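Local coordinates for protein alcohol dehydrogenase IV (Corynebacterium glutamicum, PDB 3IV7) that probably reduces maleylacetate with a nicotinamide cofactor, as a member of the iron-containing alcohol dehydrogenase family, at residues N186-P189 with I190-V193; G287-T290 with A291-L295; R81-A84 with T85-I89. One frame throughout, in Å; residues are numbered along the deposited sequence.

Overall arrangement
The three contacts are helix ends: contacts 1 and 2 each begin a helix with a side-chain N-cap, and contact 3 closes one. Contacts 1 and 2 belong to the largely helical C-terminal part of the chain, opening helices 189-211 and 291-301, with centres about 20 Å apart and nearest atoms about 12 Å apart. Contact 3 ends helix 74-86 beside the parallel sheet of the N-terminal part; its centre is about 38 Å from that of contact 1. Contacts 2 and 3, about 49 Å apart between centres, lie on opposite sides of the chain's centre. Contact 1 faces the second subunit, and a 1,2-ethanediol molecule, probably from crystallisation, lies about 4 Å from the side chain of Ile190.

Contact 1: N186-P189 with I190-V193; sequences NADP and INAV
The carboxylate of Asp188 lies stacked against the side-chain amide of Asn191, the two planes only 16° apart. Asp188 OD1 accepts from Asn191 N at 2.8 Å, met on its syn side but tilted out of the carboxylate plane; Ile190 N is equally near the same oxygen but points poorly and adds a weak bond. In return Asn191 OD1 accepts from Asp188 N in an almost straight bond of 2.8 Å. This reciprocal exchange is a capping box, with Asp188 as N-cap of helix 189-211. Both residues hold CG between their own backbone N and carbonyl carbon (chi1 69° in Asp188, 57° in Asn191), which folds each polar head back over the turn. The other end of the amide is used as well: Asn191 ND2 donates to Asn186 O at 3.0 Å, with the acceptor close to the amide plane, and also bonds Ser235 OG on helix 216-236. Asp188 OD2, the oxygen left over from the cap, bonds His10 ND1 on strand 7-20. With the capping bonds, these outside partners hold both flat groups in place and link the helix start to strand 7-20 and helix 216-236. Behind the cap the regular helical bonds set in, Ala192 N to Asp188 O at 3.0 Å and Val193 N to Pro189 O at 3.1 Å. Pro189, which has no N-H to offer, fills the first turn, and together with Ile190 it packs on Tyr224 of the second subunit.

Contact 2: G287-T290 with A291-L295; sequences GTDT and ALEGL
The carboxylate of Glu293 is approached over its face by the backbone of Asp289, whose N reaches Glu293 OE2 at 3.3 Å from well above the plane, 70° out of it. Beside it the plane of the Asp289 carboxylate stands at 66° to that of Glu293, and Asp289 OD2 is 3.8 Å from Glu293 OE2, a proximity of like charges that the long, weak ion pair of OE2 with Arg297 may partly offset. Glu293 bends back toward the loop because CG lies between its backbone N and carbonyl carbon (chi1 76°), and the methylene CG then rests 3.7 Å from Thr288 CB. Thr290 is the N-cap of helix 291-301: its OG1 accepts from Glu293 N at 3.1 Å in a nearly straight bond, while the Glu293 side chain crosses that of Thr290 at about a right angle. Thr290 O is gripped from opposite faces of its carbonyl plane, by Thr288 OG1 at 2.8 Å and by Gly294 N at 3.3 Å. Thr288 OG1 also lies 3.3 Å from Gly294 CA, a close approach to the helix at a residue without a side chain. Gly287, with positive phi, ends the preceding helix 276-286 in a Schellman motif, and Glu279 of that helix accepts the Ala291 N-H.

Contact 3: R81-A84 with T85-I89; sequences RAVA and TDNEI
Val83 O is gripped twice by Asn87, whose side-chain ND2 donates at 2.8 Å and whose backbone N donates at 3.1 Å, the two arriving from opposite faces of the carbonyl plane. With CG beside its own backbone N (chi1 -72°), the Asn87 side chain runs alongside that of Val83, pointing the same way, and Val83 O lies close to the plane of the amide. Asn87 ND2 also brushes Val83 CG1 at 3.6 Å. One residue earlier, Asp86 N meets Ala82 O in a short, straight bond of 2.7 Å, and Thr85 N bonds Arg81 O. The hydroxyl of Thr85 sits near two carbonyl oxygens, Ala82 O and Arg81 O. Helix 74-86 ends in a Schellman motif that directs the chain toward strand 91-96 of the parallel sheet: Glu88, with positive phi, is its C-prime residue, Ile89 N returns to Ala84 O at 3.0 Å in the carbonyl plane, and Glu88 N bonds Thr85 O. The turn brings Ile89 back against the helix, its CG1 to 3.7 Å from Ala84 CA, and Val83, Ala84 and Ile89 together pack on Met41 of strand 40-43. Two carbonyls of the last turn are thus satisfied by residues at and beyond the helix end, Val83 O by both donors of Asn87 and Ala84 O by the backbone of Ile89.

Contact 1: N186-P189 with I190-V193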
# COMPACT_ATOMS: atom_id res chain seq x y z
N ASN A 186 12.47 8.56 -5.43
CA ASN A 186 11.54 7.66 -6.13
C ASN A 186 10.10 7.90 -5.70
O ASN A 186 9.32 6.97 -5.57
CB ASN A 186 11.92 6.20 -5.89
CG ASN A 186 13.37 5.91 -6.30
OD1 ASN A 186 14.22 5.63 -5.44
ND2 ASN A 186 13.67 6.03 -7.57
N ALA A 187 9.77 9.17 -5.48
CA ALA A 187 8.42 9.57 -5.21
C ALA A 187 7.54 9.03 -6.34
O ALA A 187 7.91 9.08 -7.52
CB ALA A 187 8.32 11.14 -5.15
N ASP A 188 6.37 8.52 -5.98
CA ASP A 188 5.37 8.08 -7.00
C ASP A 188 3.97 8.29 -6.40
O ASP A 188 3.87 8.70 -5.26
CB ASP A 188 5.64 6.63 -7.46
CG ASP A 188 5.36 5.58 -6.36
OD1 ASP A 188 4.35 5.73 -5.62
OD2 ASP A 188 6.15 4.58 -6.27
N PRO A 189 2.89 8.04 -7.18
CA PRO A 189 1.57 8.37 -6.66
C PRO A 189 1.11 7.55 -5.49
O PRO A 189 0.26 8.03 -4.71
CB PRO A 189 0.63 8.14 -7.88
CG PRO A 189 1.50 8.31 -9.06
CD PRO A 189 2.88 7.84 -8.65
N ILE A 190 1.64 6.33 -5.35
CA ILE A 190 1.25 5.43 -4.28
C ILE A 190 1.96 5.81 -2.99
O ILE A 190 1.30 6.00 -1.96
CB ILE A 190 1.55 3.97 -4.63
CG1 ILE A 190 0.73 3.58 -5.86
CG2 ILE A 190 1.22 3.03 -3.40
CD1 ILE A 190 1.23 2.39 -6.61
N ASN A 191 3.30 5.92 -3.00
CA ASN A 191 3.97 6.36 -1.79
C ASN A 191 3.52 7.80 -1.39
O ASN A 191 3.52 8.14 -0.21
CB ASN A 191 5.50 6.18 -1.83
CG ASN A 191 6.17 6.89 -3.01
OD1 ASN A 191 5.97 8.07 -3.24
ND2 ASN A 191 7.10 6.17 -3.68
N ALA A 192 3.11 8.61 -2.38
CA ALA A 192 2.57 9.93 -2.11
C ALA A 192 1.28 9.84 -1.30
O ALA A 192 1.12 10.54 -0.29
CB ALA A 192 2.33 10.68 -3.39
N VAL A 193 0.33 9.00 -1.74
CA VAL A 193 -0.95 8.94 -1.03
C VAL A 193 -0.74 8.36 0.38
O VAL A 193 -1.32 8.87 1.35
CB VAL A 193 -2.02 8.18 -1.80
CG1 VAL A 193 -1.78 6.71 -1.76
CG2 VAL A 193 -3.42 8.54 -1.23

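Contact 2: G287-T290 with A291-L295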
# COMPACT_ATOMS: atom_id res chain seq x y z
N GLY A 287 -4.89 20.08 6.53
CA GLY A 287 -6.18 20.79 6.63
C GLY A 287 -5.97 22.29 6.72
O GLY A 287 -6.76 23.00 7.30
N THR A 288 -4.90 22.78 6.08
CA THR A 288 -4.50 24.16 6.16
C THR A 288 -4.18 24.66 4.75
O THR A 288 -4.05 23.87 3.83
CB THR A 288 -3.25 24.32 7.07
OG1 THR A 288 -2.21 23.45 6.62
CG2 THR A 288 -3.59 23.97 8.53
N ASP A 289 -4.03 25.97 4.60
CA ASP A 289 -3.83 26.58 3.27
C ASP A 289 -2.47 26.27 2.67
O ASP A 289 -2.35 26.12 1.46
CB ASP A 289 -4.03 28.10 3.34
CG ASP A 289 -5.46 28.47 3.68
OD1 ASP A 289 -6.38 27.79 3.20
OD2 ASP A 289 -5.67 29.44 4.44
N THR A 290 -1.46 26.19 3.53
CA THR A 290 -0.13 25.81 3.11
C THR A 290 0.39 24.68 3.99
O THR A 290 -0.03 24.52 5.13
CB THR A 290 0.86 26.99 3.20
OG1 THR A 290 1.20 27.24 4.56
CG2 THR A 290 0.28 28.23 2.59
N ALA A 291 1.36 23.95 3.47
CA ALA A 291 1.95 22.84 4.21
C ALA A 291 2.71 23.34 5.43
O ALA A 291 2.66 22.72 6.51
CB ALA A 291 2.88 22.06 3.29
N LEU A 292 3.39 24.46 5.27
CA LEU A 292 4.22 25.01 6.36
C LEU A 292 3.38 25.54 7.52
O LEU A 292 3.72 25.33 8.66
CB LEU A 292 5.15 26.11 5.85
CG LEU A 292 6.23 26.59 6.84
CD1 LEU A 292 7.16 25.48 7.23
CD2 LEU A 292 7.00 27.76 6.27
N GLU A 293 2.27 26.20 7.24
CA GLU A 293 1.45 26.67 8.36
C GLU A 293 0.86 25.46 9.09
O GLU A 293 0.73 25.47 10.29
CB GLU A 293 0.37 27.69 7.93
CG GLU A 293 -0.83 27.12 7.24
CD GLU A 293 -1.79 28.23 6.71
OE1 GLU A 293 -1.30 29.22 6.13
OE2 GLU A 293 -3.03 28.09 6.87
N GLY A 294 0.54 24.41 8.36
CA GLY A 294 0.07 23.20 8.98
C GLY A 294 1.15 22.62 9.89
O GLY A 294 0.88 22.29 11.04
N LEU A 295 2.37 22.49 9.38
CA LEU A 295 3.46 21.97 10.18
C LEU A 295 3.73 22.88 11.39
O LEU A 295 3.92 22.39 12.49
CB LEU A 295 4.74 21.79 9.35
CG LEU A 295 5.96 21.25 10.14
CD1 LEU A 295 5.60 19.89 10.82
CD2 LEU A 295 7.14 21.08 9.20

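Contact 3: R81-A84 with T85-I89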
# COMPACT_ATOMS: atom_id res chain seq x y z
N ARG A 81 24.26 -12.21 16.16
CA ARG A 81 24.13 -13.20 15.09
C ARG A 81 24.58 -14.55 15.58
O ARG A 81 23.98 -15.55 15.25
CB ARG A 81 24.94 -12.80 13.85
CG ARG A 81 24.35 -11.64 13.06
CD ARG A 81 25.39 -10.91 12.24
NE ARG A 81 24.82 -9.78 11.45
CZ ARG A 81 25.56 -8.84 10.84
NH1 ARG A 81 26.88 -8.85 10.94
NH2 ARG A 81 24.97 -7.87 10.15
N ALA A 82 25.66 -14.57 16.36
CA ALA A 82 26.19 -15.81 16.91
C ALA A 82 25.19 -16.47 17.88
O ALA A 82 24.98 -17.69 17.82
CB ALA A 82 27.52 -15.53 17.62
N VAL A 83 24.60 -15.69 18.77
CA VAL A 83 23.55 -16.19 19.68
C VAL A 83 22.41 -16.84 18.86
O VAL A 83 22.01 -18.00 19.13
CB VAL A 83 22.99 -15.05 20.58
CG1 VAL A 83 21.74 -15.50 21.32
CG2 VAL A 83 24.06 -14.58 21.57
N ALA A 84 21.94 -16.13 17.83
CA ALA A 84 20.91 -16.65 16.93
C ALA A 84 21.30 -18.01 16.33
O ALA A 84 20.56 -18.99 16.43
CB ALA A 84 20.62 -15.63 15.79
N THR A 85 22.46 -18.05 15.70
CA THR A 85 22.91 -19.24 15.02
C THR A 85 23.25 -20.39 16.01
O THR A 85 22.86 -21.53 15.80
CB THR A 85 24.11 -18.95 14.11
OG1 THR A 85 25.18 -18.44 14.88
CG2 THR A 85 23.75 -17.94 13.05
N ASP A 86 23.97 -20.08 17.09
CA ASP A 86 24.36 -21.10 18.08
C ASP A 86 23.15 -21.78 18.72
O ASP A 86 23.22 -22.95 19.09
CB ASP A 86 25.21 -20.48 19.20
CG ASP A 86 26.61 -20.10 18.73
OD1 ASP A 86 27.00 -20.45 17.60
OD2 ASP A 86 27.32 -19.44 19.52
N ASN A 87 22.07 -21.04 18.88
CA ASN A 87 20.90 -21.54 19.56
C ASN A 87 19.83 -22.03 18.61
O ASN A 87 18.71 -22.36 19.02
CB ASN A 87 20.34 -20.46 20.48
CG ASN A 87 21.22 -20.22 21.69
OD1 ASN A 87 21.21 -21.01 22.63
ND2 ASN A 87 21.95 -19.12 21.70
N GLU A 88 20.17 -22.06 17.33
CA GLU A 88 19.26 -22.54 16.31
C GLU A 88 17.92 -21.83 16.36
O GLU A 88 16.86 -22.42 16.15
CB GLU A 88 19.11 -24.05 16.43
CG GLU A 88 20.43 -24.75 16.23
CD GLU A 88 20.35 -26.23 16.53
OE1 GLU A 88 20.02 -26.58 17.68
OE2 GLU A 88 20.66 -27.02 15.63
N ILE A 89 18.00 -20.54 16.56
CA ILE A 89 16.85 -19.69 16.55
C ILE A 89 16.12 -19.76 15.20
O ILE A 89 16.75 -19.83 14.16
CB ILE A 89 17.28 -18.25 16.84
CG1 ILE A 89 17.81 -18.14 18.27
CG2 ILE A 89 16.14 -17.30 16.62
CD1 ILE A 89 16.79 -18.60 19.35
O HOH W 1 19.19 -19.95 13.57